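Local coordinates for putative exported protein (Bordetella pertussis Tohama I, PDB 2PFY) that binds pyroglutamic acid as an extracytoplasmic solute receptor, probably delivering it to a tripartite ATP-independent periplasmic (TRAP) transporter, at residues Q22-E26 with K235-R239. Sequence-based numbering, arbitrary orientation.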
loop_
_atom_site.group_PDB
_atom_site.type_symbol
_atom_site.label_atom_id
_atom_site.label_comp_id
_atom_site.label_asym_id
_atom_site.label_seq_id
_atom_site.Cartn_x
_atom_site.Cartn_y
_atom_site.Cartn_z
ATOM N N GLN A 22 3.924 -13.186 -10.868
ATOM C CA GLN A 22 3.314 -13.545 -12.144
ATOM C C GLN A 22 3.772 -12.556 -13.228
ATOM O O GLN A 22 4.025 -12.941 -14.410
ATOM C CB GLN A 22 1.788 -13.603 -12.015
ATOM C CG GLN A 22 1.090 -14.001 -13.345
ATOM C CD GLN A 22 -0.386 -14.329 -13.187
ATOM O OE1 GLN A 22 -0.890 -14.557 -12.070
ATOM N NE2 GLN A 22 -1.097 -14.315 -14.306
ATOM N N PHE A 23 3.866 -11.289 -12.839
ATOM C CA PHE A 23 4.408 -10.227 -13.711
ATOM C C PHE A 23 5.834 -10.568 -14.170
ATOM O O PHE A 23 6.136 -10.479 -15.373
ATOM C CB PHE A 23 4.335 -8.854 -13.012
ATOM C CG PHE A 23 5.317 -7.839 -13.564
ATOM C CD1 PHE A 23 5.018 -7.126 -14.733
ATOM C CD2 PHE A 23 6.527 -7.606 -12.919
ATOM C CE1 PHE A 23 5.947 -6.197 -15.268
ATOM C CE2 PHE A 23 7.486 -6.679 -13.451
ATOM C CZ PHE A 23 7.176 -5.970 -14.605
ATOM N N ALA A 24 6.709 -10.987 -13.239
ATOM C CA ALA A 24 8.078 -11.398 -13.599
ATOM C C ALA A 24 8.063 -12.595 -14.592
ATOM O O ALA A 24 8.821 -12.627 -15.592
ATOM C CB ALA A 24 8.921 -11.733 -12.299
ATOM N N ASP A 25 7.199 -13.572 -14.306
ATOM C CA ASP A 25 7.016 -14.732 -15.179
ATOM C C ASP A 25 6.521 -14.338 -16.564
ATOM O O ASP A 25 6.989 -14.897 -17.563
ATOM C CB ASP A 25 6.021 -15.750 -14.583
ATOM C CG ASP A 25 6.616 -16.552 -13.453
ATOM O OD1 ASP A 25 7.856 -16.647 -13.354
ATOM O OD2 ASP A 25 5.818 -17.086 -12.648
ATOM N N GLU A 26 5.567 -13.411 -16.616
ATOM C CA GLU A 26 4.992 -12.968 -17.881
ATOM C C GLU A 26 5.990 -12.170 -18.722
ATOM O O GLU A 26 5.995 -12.297 -19.944
ATOM C CB GLU A 26 3.670 -12.228 -17.662
ATOM C CG GLU A 26 2.534 -13.277 -17.341
ATOM C CD GLU A 26 1.165 -12.680 -17.021
ATOM O OE1 GLU A 26 0.982 -11.422 -17.026
ATOM O OE2 GLU A 26 0.265 -13.497 -16.739
ATOM N N LYS A 235 -1.162 -5.676 -17.636
ATOM C CA LYS A 235 -1.879 -6.896 -17.277
ATOM C C LYS A 235 -1.856 -7.104 -15.759
ATOM O O LYS A 235 -2.850 -7.538 -15.163
ATOM C CB LYS A 235 -1.233 -8.107 -17.966
ATOM C CG LYS A 235 -1.731 -8.369 -19.431
ATOM C CD LYS A 235 -1.331 -9.792 -19.922
ATOM C CE LYS A 235 -2.411 -10.901 -19.647
ATOM N NZ LYS A 235 -2.229 -11.803 -18.415
ATOM N N ALA A 236 -0.714 -6.799 -15.143
ATOM C CA ALA A 236 -0.586 -6.877 -13.675
ATOM C C ALA A 236 -1.495 -5.888 -12.937
ATOM O O ALA A 236 -2.064 -6.221 -11.892
ATOM C CB ALA A 236 0.887 -6.710 -13.240
ATOM N N GLU A 237 -1.637 -4.686 -13.477
ATOM C CA GLU A 237 -2.451 -3.668 -12.852
ATOM C C GLU A 237 -3.924 -4.126 -12.869
ATOM O O GLU A 237 -4.634 -4.035 -11.850
ATOM C CB GLU A 237 -2.230 -2.304 -13.539
ATOM C CG GLU A 237 -3.049 -1.126 -12.958
ATOM C CD GLU A 237 -2.364 0.216 -13.115
ATOM O OE1 GLU A 237 -1.106 0.278 -13.098
ATOM O OE2 GLU A 237 -3.091 1.231 -13.265
ATOM N N ILE A 238 -4.362 -4.643 -14.015
ATOM C CA ILE A 238 -5.728 -5.173 -14.148
ATOM C C ILE A 238 -5.933 -6.359 -13.182
ATOM O O ILE A 238 -6.928 -6.398 -12.448
ATOM C CB ILE A 238 -6.053 -5.554 -15.628
ATOM C CG1 ILE A 238 -6.012 -4.298 -16.521
ATOM C CG2 ILE A 238 -7.421 -6.313 -15.720
ATOM C CD1 ILE A 238 -5.797 -4.593 -18.023
ATOM N N ARG A 239 -4.996 -7.304 -13.188
ATOM C CA ARG A 239 -5.057 -8.496 -12.331
ATOM C C ARG A 239 -5.110 -8.055 -10.866
ATOM O O ARG A 239 -5.860 -8.632 -10.054
ATOM C CB ARG A 239 -3.827 -9.388 -12.606
ATOM C CG ARG A 239 -3.768 -10.712 -11.876
ATOM C CD ARG A 239 -2.360 -11.405 -12.059
ATOM N NE ARG A 239 -2.015 -11.305 -13.422
ATOM C CZ ARG A 239 -0.897 -10.842 -13.960
ATOM N NH1 ARG A 239 0.206 -10.491 -13.282
ATOM N NH2 ARG A 239 -0.913 -10.811 -15.254
HETATM O O HOH W 1 1.866 -9.401 -15.727
#
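F23 and A236 meet through their CB atoms, 4.1 Å apart, on the buried side of an antiparallel helix pair in this DctP-family receptor, with helix 15-30 packed beside the long helix 223-257. The local axes are 10.6 Å apart at closest approach and run at 151° to one another. From this touch the F23 ring leads away into the core, against Y116 and V115 of strand 112-119 and I37 of strand 35-40; A236 also touches Y116, and both helices lie against the same five-stranded sheet.

Toward the more exposed side the apolar packing gives way to a salt-bridge network of E26, K235 and R239. R239, with CG anti to the backbone N (chi1 -176°) and a bend at chi3, stacks its guanidinium on the Q22 amide, the planes 10° apart. Q22 NE2 lies over one face, toward its rim, 3.3 Å from R239 NE, two donors without a hydrogen bond; K235 O and A236 CA lie over the opposite face. Q22 NE2 instead gives a nearly straight bond to E26 OE2 (2.9 Å), one helical turn on, which helps fix the carboxylate. The E26 carboxylate stands perpendicular to the guanidinium, and the short salt bridge from R239 NH2 to E26 OE1 (2.7 Å) is a weak, bent hydrogen bond. Exposed K235 is the loose member, its NZ reaching E26 OE2 only weakly, at 3.4 Å. A water donates to E26 OE1 at 2.6 Å and accepts from R239 NH1.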